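Side-chain contacts in EvdO1 (Micromonospora carbonacea, PDB 4XBZ), which probably catalyses an oxidative cyclization in orthosomycin biosynthesis, as a metal-dependent oxygenase of the phytanoyl-CoA dioxygenase family with a double-stranded beta-helix core: residues Arg87-Asp91 / Thr92-Leu96; Leu128-Met131 / Glu132-Gly136; Ala154-Leu157 / Ala158-Arg161; Gln283-Arg286 / Ser287-Met291; Pro319-Asp322 / Thr323-Phe326. One frame throughout, in Å; residues are numbered along the deposited sequence.

Interaction 1: residues Arg87-Asp91 / Thr92-Leu96; sequences RSMED and TVWTL
W94 reaches back from strand 92-94, an outermost strand of the large mixed sheet, and lays its indole against R87, S88 and M89, just beyond the end of helix 66-86. A type II beta turn from M89 to T92 reverses the chain between them. R87, the first residue to leave the helix, has positive phi, and its CA sits 3.5 Å from W94 CZ2. From there its side chain runs extended and crosses the indole at about a right angle, with guanidinium and ring planes 46° apart; R87 NH1 comes to 4.0 Å from W94 CZ3. The pyrrole N-H of W94 donates to S88 O over 2.8 Å, a short bond but a bent one (134° at the hydrogen), the carbonyl oxygen being tilted out of the indole plane. M89 CG touches the same end of the ring, 4.5 Å from W94 CD1. A leucine in place of W94 would probably leave S88 O without this donor and R87 without the surface its chain crosses. Beside the turn, S88 OG accepts from E90 N at 2.8 Å, an ST turn. D91 carries its carboxylate away to K114 and R325. T92 OG1, anti to the carbonyl carbon (chi1 -54°), comes over the E90 carbonyl from above its plane and donates to E90 O at 3.0 Å.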
loop_
_atom_site.group_PDB
_atom_site.type_symbol
_atom_site.label_atom_id
_atom_site.label_comp_id
_atom_site.label_asym_id
_atom_site.label_seq_id
_atom_site.Cartn_x
_atom_site.Cartn_y
_atom_site.Cartn_z
ATOM N N ARG A 87 38.426 -4.051 13.461
ATOM C CA ARG A 87 38.239 -5.421 13.016
ATOM C C ARG A 87 37.350 -6.158 13.997
ATOM O O ARG A 87 37.617 -7.300 14.382
ATOM C CB ARG A 87 39.577 -6.112 12.850
ATOM C CG ARG A 87 40.453 -5.327 11.940
ATOM C CD ARG A 87 41.735 -6.008 11.583
ATOM N NE ARG A 87 42.450 -5.089 10.710
ATOM C CZ ARG A 87 42.328 -5.064 9.387
ATOM N NH1 ARG A 87 41.565 -5.956 8.763
ATOM N NH2 ARG A 87 43.000 -4.159 8.689
ATOM N N SER A 88 36.304 -5.466 14.427
ATOM C CA SER A 88 35.269 -6.081 15.234
ATOM C C SER A 88 34.297 -6.796 14.331
ATOM O O SER A 88 34.017 -6.338 13.225
ATOM C CB SER A 88 34.525 -5.045 16.071
ATOM O OG SER A 88 33.405 -5.654 16.690
ATOM N N MET A 89 33.774 -7.919 14.798
ATOM C CA MET A 89 32.729 -8.602 14.062
ATOM C C MET A 89 31.378 -8.221 14.637
ATOM O O MET A 89 30.341 -8.707 14.194
ATOM C CB MET A 89 32.938 -10.112 14.102
ATOM C CG MET A 89 34.242 -10.543 13.448
ATOM S SD MET A 89 34.171 -12.236 12.856
ATOM C CE MET A 89 32.830 -12.109 11.688
ATOM N N GLU A 90 31.409 -7.335 15.624
ATOM C CA GLU A 90 30.207 -6.868 16.280
ATOM C C GLU A 90 29.448 -5.931 15.336
ATOM O O GLU A 90 29.983 -4.902 14.920
ATOM C CB GLU A 90 30.558 -6.163 17.598
ATOM C CG GLU A 90 29.366 -5.729 18.441
ATOM C CD GLU A 90 29.066 -6.687 19.600
ATOM O OE1 GLU A 90 29.997 -6.995 20.398
ATOM O OE2 GLU A 90 27.894 -7.121 19.707
ATOM N N ASP A 91 28.216 -6.308 14.991
ATOM C CA ASP A 91 27.358 -5.504 14.117
ATOM C C ASP A 91 27.988 -5.264 12.739
ATOM O O ASP A 91 27.655 -4.290 12.056
ATOM C CB ASP A 91 27.027 -4.151 14.774
ATOM C CG ASP A 91 26.087 -4.285 15.963
ATOM O OD1 ASP A 91 25.674 -5.427 16.256
ATOM O OD2 ASP A 91 25.743 -3.250 16.589
ATOM N N THR A 92 28.887 -6.144 12.322
ATOM C CA THR A 92 29.622 -5.910 11.083
ATOM C C THR A 92 29.821 -7.200 10.308
ATOM O O THR A 92 30.356 -8.169 10.835
ATOM C CB THR A 92 30.995 -5.247 11.356
ATOM O OG1 THR A 92 30.804 -4.064 12.141
ATOM C CG2 THR A 92 31.666 -4.852 10.060
ATOM N N VAL A 93 29.363 -7.207 9.059
ATOM C CA VAL A 93 29.563 -8.339 8.156
ATOM C C VAL A 93 30.908 -8.204 7.458
ATOM O O VAL A 93 31.195 -7.168 6.867
ATOM C CB VAL A 93 28.444 -8.439 7.081
ATOM C CG1 VAL A 93 28.693 -9.616 6.157
ATOM C CG2 VAL A 93 27.065 -8.556 7.732
ATOM N N TRP A 94 31.719 -9.256 7.530
ATOM C CA TRP A 94 33.074 -9.262 6.972
ATOM C C TRP A 94 33.211 -10.330 5.893
ATOM O O TRP A 94 32.652 -11.409 6.020
ATOM C CB TRP A 94 34.121 -9.511 8.077
ATOM C CG TRP A 94 34.421 -8.316 8.936
ATOM C CD1 TRP A 94 33.662 -7.830 9.952
ATOM C CD2 TRP A 94 35.569 -7.463 8.850
ATOM N NE1 TRP A 94 34.257 -6.725 10.504
ATOM C CE2 TRP A 94 35.430 -6.477 9.845
ATOM C CE3 TRP A 94 36.703 -7.439 8.028
ATOM C CZ2 TRP A 94 36.375 -5.480 10.047
ATOM C CZ3 TRP A 94 37.637 -6.453 8.226
ATOM C CH2 TRP A 94 37.467 -5.478 9.227
ATOM N N THR A 95 33.973 -10.034 4.848
ATOM C CA THR A 95 34.177 -10.975 3.745
ATOM C C THR A 95 34.812 -12.272 4.236
ATOM O O THR A 95 34.421 -13.363 3.825
ATOM C CB THR A 95 35.066 -10.367 2.629
ATOM O OG1 THR A 95 36.222 -9.754 3.217
ATOM C CG2 THR A 95 34.302 -9.326 1.864
ATOM N N LEU A 96 35.803 -12.128 5.108
ATOM C CA LEU A 96 36.416 -13.248 5.806
ATOM C C LEU A 96 36.574 -12.834 7.255
ATOM O O LEU A 96 36.332 -11.676 7.582
ATOM C CB LEU A 96 37.776 -13.596 5.214
ATOM C CG LEU A 96 37.857 -13.785 3.706
ATOM C CD1 LEU A 96 39.315 -13.748 3.241
ATOM C CD2 LEU A 96 37.197 -15.096 3.354
#

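Interaction 2: residues Leu128-Met131 / Glu132-Gly136; sequences LRIM and EQLVG
L128 O accepts from E132 N at 2.8 Å, in the regular i to i+4 pattern of helix 125-134, and E132 CB rests close to the same oxygen. At R129 the carbonyl does double duty: R129 O takes the N-H of Q133, with Q133 N at 3.3 Å, and also a hydrogen bond from a water. That water donates a second one to E132 OE1, 2.9 Å away, tying the carboxylate back to the helix one turn earlier. The guanidinium of R129 turns elsewhere, to E302 O. I130 and L134 lie alongside each other and point the same way, I130 CG2 meeting L134 CD1 at 3.8 Å. M131 is bent at chi2 and chi3, which places its sulfur 4.1 Å from V135 CG2 and its methyl CE against L134 CD1. Its carbonyl is the busiest of the four: V135 N donates to M131 O at 2.6 Å, and L134 N and G136 N add weak bonds as the chain leaves the helix through G136, with positive phi. The apolar face packs on L237 of strand 235-239, I179 of strand 179-184 and Y261 of strand 256-263, L128 also meets helix 275-293, and Q133 packs on V49 of the second subunit.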
loop_
_atom_site.group_PDB
_atom_site.type_symbol
_atom_site.label_atom_id
_atom_site.label_comp_id
_atom_site.label_asym_id
_atom_site.label_seq_id
_atom_site.Cartn_x
_atom_site.Cartn_y
_atom_site.Cartn_z
ATOM N N LEU A 128 9.431 9.319 5.114
ATOM C CA LEU A 128 8.347 8.730 5.910
ATOM C C LEU A 128 6.928 8.963 5.335
ATOM O O LEU A 128 6.066 8.090 5.438
ATOM C CB LEU A 128 8.417 9.263 7.332
ATOM C CG LEU A 128 9.686 8.900 8.091
ATOM C CD1 LEU A 128 9.724 9.658 9.411
ATOM C CD2 LEU A 128 9.745 7.393 8.335
ATOM N N ARG A 129 6.695 10.116 4.711
ATOM C CA ARG A 129 5.398 10.351 4.084
ATOM C C ARG A 129 5.202 9.462 2.863
ATOM O O ARG A 129 4.064 9.075 2.557
ATOM C CB ARG A 129 5.215 11.827 3.703
ATOM C CG ARG A 129 4.741 12.667 4.889
ATOM C CD ARG A 129 4.081 13.978 4.468
ATOM N NE ARG A 129 5.041 15.058 4.256
ATOM C CZ ARG A 129 5.668 15.710 5.235
ATOM N NH1 ARG A 129 5.458 15.384 6.507
ATOM N NH2 ARG A 129 6.519 16.687 4.939
ATOM N N ILE A 130 6.296 9.144 2.169
ATOM C CA ILE A 130 6.225 8.199 1.063
ATOM C C ILE A 130 5.942 6.805 1.599
ATOM O O ILE A 130 5.035 6.123 1.107
ATOM C CB ILE A 130 7.515 8.146 0.238
ATOM C CG1 ILE A 130 7.718 9.446 -0.540
ATOM C CG2 ILE A 130 7.472 6.946 -0.706
ATOM C CD1 ILE A 130 9.133 9.597 -1.085
ATOM N N MET A 131 6.732 6.390 2.593
ATOM C CA MET A 131 6.538 5.108 3.265
ATOM C C MET A 131 5.123 4.950 3.794
ATOM O O MET A 131 4.518 3.889 3.656
ATOM C CB MET A 131 7.540 4.930 4.418
ATOM C CG MET A 131 8.968 4.581 3.967
ATOM S SD MET A 131 9.074 3.043 3.007
ATOM C CE MET A 131 8.945 3.675 1.345
ATOM N N GLU A 132 4.589 6.008 4.388
ATOM C CA GLU A 132 3.229 5.945 4.900
ATOM C C GLU A 132 2.208 5.682 3.804
ATOM O O GLU A 132 1.232 4.988 4.050
ATOM C CB GLU A 132 2.845 7.224 5.634
ATOM C CG GLU A 132 1.743 6.965 6.641
ATOM C CD GLU A 132 0.705 8.060 6.695
ATOM O OE1 GLU A 132 0.554 8.780 5.679
ATOM O OE2 GLU A 132 0.052 8.199 7.763
ATOM N N GLN A 133 2.417 6.233 2.609
ATOM C CA GLN A 133 1.509 5.962 1.496
ATOM C C GLN A 133 1.684 4.528 0.993
ATOM O O GLN A 133 0.721 3.900 0.546
ATOM C CB GLN A 133 1.715 6.957 0.342
ATOM C CG GLN A 133 0.960 8.266 0.516
ATOM C CD GLN A 133 -0.546 8.065 0.792
ATOM O OE1 GLN A 133 -1.312 7.658 -0.096
ATOM N NE2 GLN A 133 -0.974 8.378 2.019
ATOM N N LEU A 134 2.902 4.006 1.087
ATOM C CA LEU A 134 3.199 2.704 0.500
ATOM C C LEU A 134 3.019 1.561 1.486
ATOM O O LEU A 134 2.404 0.553 1.175
ATOM C CB LEU A 134 4.619 2.694 -0.065
ATOM C CG LEU A 134 4.883 3.685 -1.209
ATOM C CD1 LEU A 134 6.302 3.526 -1.750
ATOM C CD2 LEU A 134 3.872 3.500 -2.320
ATOM N N VAL A 135 3.564 1.723 2.681
ATOM C CA VAL A 135 3.503 0.688 3.691
ATOM C C VAL A 135 2.225 0.845 4.511
ATOM O O VAL A 135 1.701 -0.124 5.051
ATOM C CB VAL A 135 4.787 0.733 4.615
ATOM C CG1 VAL A 135 4.673 -0.209 5.790
ATOM C CG2 VAL A 135 6.051 0.402 3.808
ATOM N N GLY A 136 1.705 2.066 4.580
ATOM C CA GLY A 136 0.553 2.337 5.421
ATOM C C GLY A 136 0.869 3.139 6.683
ATOM O O GLY A 136 2.042 3.342 7.036
HETATM O O HOH W 1 1.675 10.320 3.542
#

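Interaction 3: residues Ala154-Leu157 / Ala158-Arg161; sequences APRL and AWHR. With NI (nickel (II) ion), chain I.
H160 and L157 meet on strand 157-160, an outermost strand of the smaller antiparallel sheet in this double-stranded beta-helix enzyme, where the metal site is built. The packing contacts come first. L157 CD2 reaches the rim of the imidazole, lying near the ring plane at 4.0 Å from H160 CE1. Its CG is anti to the backbone N (chi1 -167°), a torsion that carries the branch forward along the strand to the histidine. In the second packing pair, R156 runs fully extended and brings NH2 to 4.0 Å from W159 NE1, edge against edge, with the guanidinium and indole planes almost perpendicular at 88°. Two N-H donors facing each other make no bond: R156 NH2 and NH1 bond to L215 O and S218 O, while the W159 ring meets that of W220 with the planes nearly parallel. Hydrogen bonding belongs to H160. Its ND1 donates to A158 O at 2.9 Å, in the carbonyl plane and with an angle of 149° at the hydrogen, which fixes the rotation of the ring. Metal coordination completes the account. With ND1 held by A158 O, NE2, the other ring nitrogen, is turned to the nickel ion, whose other protein ligands are D162 and H244. The imidazole completes this facial site with H160 NE2 at 2.4 Å from nickel.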
loop_
_atom_site.group_PDB
_atom_site.type_symbol
_atom_site.label_atom_id
_atom_site.label_comp_id
_atom_site.label_asym_id
_atom_site.label_seq_id
_atom_site.Cartn_x
_atom_site.Cartn_y
_atom_site.Cartn_z
ATOM N N ALA A 154 34.628 -6.373 -6.041
ATOM C CA ALA A 154 33.524 -7.017 -5.333
ATOM C C ALA A 154 32.949 -8.160 -6.161
ATOM O O ALA A 154 32.767 -8.034 -7.379
ATOM C CB ALA A 154 32.441 -6.009 -5.009
ATOM N N PRO A 155 32.652 -9.287 -5.503
ATOM C CA PRO A 155 32.045 -10.409 -6.223
ATOM C C PRO A 155 30.602 -10.114 -6.676
ATOM O O PRO A 155 29.915 -9.226 -6.144
ATOM C CB PRO A 155 32.073 -11.537 -5.191
ATOM C CG PRO A 155 32.017 -10.854 -3.895
ATOM C CD PRO A 155 32.771 -9.552 -4.065
ATOM N N ARG A 156 30.159 -10.871 -7.671
ATOM C CA ARG A 156 28.791 -10.808 -8.166
ATOM C C ARG A 156 27.725 -10.967 -7.055
ATOM O O ARG A 156 27.864 -11.810 -6.155
ATOM C CB ARG A 156 28.621 -11.882 -9.237
ATOM C CG ARG A 156 27.226 -12.060 -9.752
ATOM C CD ARG A 156 27.185 -13.248 -10.686
ATOM N NE ARG A 156 25.854 -13.438 -11.240
ATOM C CZ ARG A 156 25.539 -14.389 -12.105
ATOM N NH1 ARG A 156 26.470 -15.246 -12.513
ATOM N NH2 ARG A 156 24.292 -14.479 -12.566
ATOM N N LEU A 157 26.692 -10.126 -7.101
ATOM C CA LEU A 157 25.517 -10.269 -6.218
ATOM C C LEU A 157 24.490 -11.143 -6.920
ATOM O O LEU A 157 23.867 -10.724 -7.895
ATOM C CB LEU A 157 24.897 -8.907 -5.862
ATOM C CG LEU A 157 23.865 -8.843 -4.718
ATOM C CD1 LEU A 157 24.517 -9.172 -3.370
ATOM C CD2 LEU A 157 23.113 -7.488 -4.647
ATOM N N ALA A 158 24.354 -12.374 -6.448
ATOM C CA ALA A 158 23.443 -13.333 -7.046
ATOM C C ALA A 158 22.006 -12.836 -6.926
ATOM O O ALA A 158 21.664 -12.143 -5.959
ATOM C CB ALA A 158 23.592 -14.699 -6.384
ATOM N N TRP A 159 21.191 -13.181 -7.924
ATOM C CA TRP A 159 19.768 -12.880 -7.921
ATOM C C TRP A 159 19.033 -13.509 -6.734
ATOM O O TRP A 159 19.106 -14.722 -6.490
ATOM C CB TRP A 159 19.130 -13.352 -9.215
ATOM C CG TRP A 159 19.686 -12.705 -10.430
ATOM C CD1 TRP A 159 20.673 -13.190 -11.241
ATOM C CD2 TRP A 159 19.288 -11.447 -10.988
ATOM N NE1 TRP A 159 20.907 -12.318 -12.267
ATOM C CE2 TRP A 159 20.071 -11.239 -12.140
ATOM C CE3 TRP A 159 18.344 -10.481 -10.628
ATOM C CZ2 TRP A 159 19.940 -10.104 -12.939
ATOM C CZ3 TRP A 159 18.215 -9.351 -11.423
ATOM C CH2 TRP A 159 19.011 -9.176 -12.567
ATOM N N HIS A 160 18.299 -12.678 -6.007
ATOM C CA HIS A 160 17.655 -13.141 -4.795
ATOM C C HIS A 160 16.480 -12.252 -4.436
ATOM O O HIS A 160 16.401 -11.098 -4.859
ATOM C CB HIS A 160 18.664 -13.161 -3.642
ATOM C CG HIS A 160 19.107 -11.792 -3.224
ATOM N ND1 HIS A 160 19.909 -10.995 -4.012
ATOM C CD2 HIS A 160 18.831 -11.064 -2.114
ATOM C CE1 HIS A 160 20.123 -9.841 -3.401
ATOM N NE2 HIS A 160 19.477 -9.858 -2.247
ATOM N N ARG A 161 15.566 -12.811 -3.656
ATOM C CA ARG A 161 14.610 -12.029 -2.891
ATOM C C ARG A 161 15.202 -11.765 -1.516
ATOM O O ARG A 161 16.032 -12.538 -1.038
ATOM C CB ARG A 161 13.284 -12.766 -2.752
ATOM C CG ARG A 161 12.357 -12.664 -3.940
ATOM C CD ARG A 161 11.032 -13.366 -3.612
ATOM N NE ARG A 161 10.001 -13.047 -4.593
ATOM C CZ ARG A 161 8.895 -13.763 -4.778
ATOM N NH1 ARG A 161 8.672 -14.850 -4.045
ATOM N NH2 ARG A 161 8.005 -13.386 -5.693
HETATM NI NI NI I . 18.954 -7.623 -1.431
#

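Interaction 4: residues Gln283-Arg286 / Ser287-Met291; sequences QVLR and SCIQM
Helix 275-293 carries this contact, about two and a half regular alpha-helical turns in which i to i+4 backbone bonds run throughout and two side-chain pairs follow the same spacing. V284 and C288 touch on one face, V284 CG1 lying 4.1 Å from C288 SG. C288 SG is anti to the carbonyl carbon (chi1 -65°), a torsion that folds it back along the helix to 3.3 Å from V284 O. One residue on, L285 and I289 cross at a slant, and I289 CD1 approaches the branch point of the leucine, 4.1 Å from L285 CG. I289 CG1 also leans over the backbone, close to L285 O. Beneath the side chains run the main-chain bonds: S287 N to Q283 O at 2.8 Å, C288 N to V284 O at 2.9 Å, I289 N to L285 O and Q290 N to R286 O, all with similar, moderately bent N-H geometry. R286 and Q290 stand on the exposed side; the arginine bends at chi3 and makes a cation-pi contact with W315. Facing inward, L285 and I289 both pack on L128 of helix 125-134, V284 meets F326, and C288 rests on A119 of helix 116-121. The chemistry is therefore mixed: V284, L285, C288 and I289 offer hydrocarbon and sulfur to their neighbours, buried Q283 adds a polar link from OE1 to I321 N, and the charged R286 lies on the exposed side.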
loop_
_atom_site.group_PDB
_atom_site.type_symbol
_atom_site.label_atom_id
_atom_site.label_comp_id
_atom_site.label_asym_id
_atom_site.label_seq_id
_atom_site.Cartn_x
_atom_site.Cartn_y
_atom_site.Cartn_z
ATOM N N GLN A 283 9.095 3.755 19.231
ATOM C CA GLN A 283 9.821 4.701 20.070
ATOM C C GLN A 283 11.068 5.214 19.341
ATOM O O GLN A 283 11.391 6.405 19.415
ATOM C CB GLN A 283 10.227 4.068 21.404
ATOM C CG GLN A 283 9.103 3.795 22.417
ATOM C CD GLN A 283 9.669 3.627 23.824
ATOM O OE1 GLN A 283 10.269 4.553 24.367
ATOM N NE2 GLN A 283 9.523 2.439 24.393
ATOM N N VAL A 284 11.765 4.309 18.655
ATOM C CA VAL A 284 12.880 4.694 17.787
ATOM C C VAL A 284 12.407 5.725 16.735
ATOM O O VAL A 284 13.020 6.789 16.577
ATOM C CB VAL A 284 13.493 3.469 17.068
ATOM C CG1 VAL A 284 14.539 3.909 16.042
ATOM C CG2 VAL A 284 14.074 2.499 18.066
ATOM N N LEU A 285 11.302 5.423 16.052
ATOM C CA LEU A 285 10.778 6.313 15.011
ATOM C C LEU A 285 10.459 7.702 15.568
ATOM O O LEU A 285 10.821 8.734 14.977
ATOM C CB LEU A 285 9.525 5.720 14.365
ATOM C CG LEU A 285 9.001 6.485 13.145
ATOM C CD1 LEU A 285 10.050 6.487 12.065
ATOM C CD2 LEU A 285 7.693 5.903 12.597
ATOM N N ARG A 286 9.769 7.725 16.703
ATOM C CA ARG A 286 9.355 8.989 17.300
ATOM C C ARG A 286 10.572 9.742 17.828
ATOM O O ARG A 286 10.623 10.969 17.777
ATOM C CB ARG A 286 8.328 8.754 18.418
ATOM C CG ARG A 286 7.065 8.058 17.939
ATOM C CD ARG A 286 6.098 7.796 19.066
ATOM N NE ARG A 286 5.208 8.928 19.253
ATOM C CZ ARG A 286 5.176 9.673 20.347
ATOM N NH1 ARG A 286 5.981 9.388 21.364
ATOM N NH2 ARG A 286 4.334 10.694 20.428
ATOM N N SER A 287 11.560 9.000 18.315
ATOM C CA SER A 287 12.775 9.621 18.787
ATOM C C SER A 287 13.525 10.271 17.629
ATOM O O SER A 287 14.020 11.387 17.768
ATOM C CB SER A 287 13.660 8.607 19.493
ATOM O OG SER A 287 14.850 9.238 19.922
ATOM N N CYS A 288 13.591 9.591 16.484
ATOM C CA CYS A 288 14.326 10.132 15.343
ATOM C C CYS A 288 13.614 11.342 14.753
ATOM O O CYS A 288 14.257 12.309 14.327
ATOM C CB CYS A 288 14.536 9.070 14.258
ATOM S SG CYS A 288 15.576 7.667 14.740
ATOM N N ILE A 289 12.286 11.289 14.732
ATOM C CA ILE A 289 11.519 12.384 14.171
ATOM C C ILE A 289 11.754 13.623 15.016
ATOM O O ILE A 289 11.938 14.718 14.483
ATOM C CB ILE A 289 10.007 12.065 14.087
ATOM C CG1 ILE A 289 9.745 11.017 13.003
ATOM C CG2 ILE A 289 9.216 13.320 13.751
ATOM C CD1 ILE A 289 8.327 10.516 12.946
ATOM N N GLN A 290 11.786 13.440 16.330
ATOM C CA GLN A 290 11.925 14.564 17.250
ATOM C C GLN A 290 13.295 15.251 17.164
ATOM O O GLN A 290 13.367 16.476 17.074
ATOM C CB GLN A 290 11.663 14.114 18.688
ATOM C CG GLN A 290 11.150 15.230 19.585
ATOM C CD GLN A 290 10.719 14.724 20.950
ATOM O OE1 GLN A 290 11.543 14.266 21.746
ATOM N NE2 GLN A 290 9.415 14.783 21.218
ATOM N N MET A 291 14.385 14.489 17.189
ATOM C CA MET A 291 15.681 15.146 17.097
ATOM C C MET A 291 15.892 15.782 15.715
ATOM O O MET A 291 16.656 16.738 15.589
ATOM C CB MET A 291 16.827 14.190 17.436
ATOM C CG MET A 291 16.687 12.768 16.945
ATOM S SD MET A 291 17.996 11.722 17.640
ATOM C CE MET A 291 19.398 12.319 16.716
#

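Interaction 5: residues Pro319-Asp322 / Thr323-Phe326; sequences PEID and TLRF
I321 overlaps the end of the F326 ring, its CG2 methyl 3.6 Å from F326 CZ, and with L324 it makes a small apolar cluster in the loop that follows helix 275-293. An ST turn at T323 bends the chain between these residues. The isoleucine crosses both partners at about a right angle and divides its branches between them: CG2 goes to the phenylalanine, while I321 CD1 meets L324 CD2 at 4.2 Å. CG1 stands between the backbone N and the carbonyl carbon (chi1 59°), which sends I321 CD1 over the backbone to 3.4 Å from T323 O. I321 and F326 also pack on L280 and V284 of helix 275-293, and L324 touches V112 of helix 111-114. D322 OD1 comes alongside the T323 methyl, 3.5 Å from T323 CG2. A valine at T323 would probably leave the amide of R325 without its acceptor and let the turn that brings F326 back to I321 relax. T323 OG1 also has a weak hydrogen bond with D113. The hydroxyl accepts from the backbone two residues on, with R325 N 3.0 Å from T323 OG1 and an angle of 163° at the hydrogen.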
loop_
_atom_site.group_PDB
_atom_site.type_symbol
_atom_site.label_atom_id
_atom_site.label_comp_id
_atom_site.label_asym_id
_atom_site.label_seq_id
_atom_site.Cartn_x
_atom_site.Cartn_y
_atom_site.Cartn_z
ATOM N N PRO A 319 9.267 1.270 29.299
ATOM C CA PRO A 319 9.920 2.503 29.759
ATOM C C PRO A 319 10.753 3.154 28.654
ATOM O O PRO A 319 11.130 2.468 27.703
ATOM C CB PRO A 319 10.804 2.020 30.913
ATOM C CG PRO A 319 10.943 0.531 30.708
ATOM C CD PRO A 319 9.653 0.102 30.114
ATOM N N GLU A 320 11.011 4.457 28.780
ATOM C CA GLU A 320 11.768 5.216 27.783
ATOM C C GLU A 320 13.011 4.474 27.295
ATOM O O GLU A 320 13.860 4.065 28.095
ATOM C CB GLU A 320 12.191 6.575 28.351
ATOM C CG GLU A 320 11.046 7.485 28.745
ATOM C CD GLU A 320 10.132 7.800 27.588
ATOM O OE1 GLU A 320 10.617 8.356 26.578
ATOM O OE2 GLU A 320 8.925 7.490 27.690
ATOM N N ILE A 321 13.112 4.293 25.983
ATOM C CA ILE A 321 14.268 3.615 25.423
ATOM C C ILE A 321 15.505 4.484 25.646
ATOM O O ILE A 321 15.434 5.720 25.581
ATOM C CB ILE A 321 14.093 3.299 23.912
ATOM C CG1 ILE A 321 13.863 4.582 23.104
ATOM C CG2 ILE A 321 12.958 2.299 23.698
ATOM C CD1 ILE A 321 13.884 4.372 21.599
ATOM N N ASP A 322 16.625 3.829 25.939
ATOM C CA ASP A 322 17.894 4.517 26.148
ATOM C C ASP A 322 18.842 4.248 24.982
ATOM O O ASP A 322 20.036 4.520 25.074
ATOM C CB ASP A 322 18.548 4.087 27.474
ATOM C CG ASP A 322 18.729 2.569 27.591
ATOM O OD1 ASP A 322 18.674 1.854 26.572
ATOM O OD2 ASP A 322 18.942 2.078 28.721
ATOM N N THR A 323 18.302 3.697 23.897
ATOM C CA THR A 323 19.106 3.319 22.739
ATOM C C THR A 323 18.263 3.218 21.472
ATOM O O THR A 323 17.038 3.114 21.533
ATOM C CB THR A 323 19.810 1.976 22.961
ATOM O OG1 THR A 323 20.550 1.632 21.785
ATOM C CG2 THR A 323 18.796 0.880 23.263
ATOM N N LEU A 324 18.923 3.261 20.320
ATOM C CA LEU A 324 18.225 3.099 19.054
ATOM C C LEU A 324 18.507 1.727 18.464
ATOM O O LEU A 324 18.099 1.424 17.355
ATOM C CB LEU A 324 18.628 4.198 18.073
ATOM C CG LEU A 324 18.285 5.625 18.515
ATOM C CD1 LEU A 324 18.508 6.608 17.395
ATOM C CD2 LEU A 324 16.847 5.712 18.991
ATOM N N ARG A 325 19.209 0.887 19.209
ATOM C CA ARG A 325 19.603 -0.406 18.673
ATOM C C ARG A 325 18.916 -1.552 19.386
ATOM O O ARG A 325 19.063 -1.732 20.593
ATOM C CB ARG A 325 21.112 -0.574 18.751
ATOM C CG ARG A 325 21.602 -1.997 18.547
ATOM C CD ARG A 325 23.066 -2.118 18.996
ATOM N NE ARG A 325 23.673 -3.385 18.601
ATOM C CZ ARG A 325 23.546 -4.511 19.296
ATOM N NH1 ARG A 325 22.821 -4.521 20.409
ATOM N NH2 ARG A 325 24.133 -5.624 18.875
ATOM N N PHE A 326 18.171 -2.330 18.609
ATOM C CA PHE A 326 17.429 -3.467 19.122
ATOM C C PHE A 326 17.710 -4.682 18.295
ATOM O O PHE A 326 17.130 -4.865 17.227
ATOM C CB PHE A 326 15.950 -3.150 19.132
ATOM C CG PHE A 326 15.609 -2.095 20.104
ATOM C CD1 PHE A 326 15.327 -2.427 21.430
ATOM C CD2 PHE A 326 15.643 -0.765 19.726
ATOM C CE1 PHE A 326 15.037 -1.447 22.348
ATOM C CE2 PHE A 326 15.367 0.223 20.643
ATOM C CZ PHE A 326 15.056 -0.117 21.960
#

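Overall arrangement
Along the chain the five contacts follow one another without overlap, yet in space four of them form a connected chain, 2-4-5-1, and interaction 3 stands apart. Helix 275-293, holding interaction 4, touches both interaction 2, on helix 125-134, and interaction 5; the centres of interactions 4 and 5 are about 11 Å apart. Interaction 5 in turn reaches interaction 1 through the D91 to R325 salt bridge, linking the C-terminal loop to the edge of the large sheet. Interaction 3, on the smaller sheet, holds H160, one of the three protein ligands of the nickel; its centre lies about 33 Å from that of interaction 4, on the opposite side of the chain's centre.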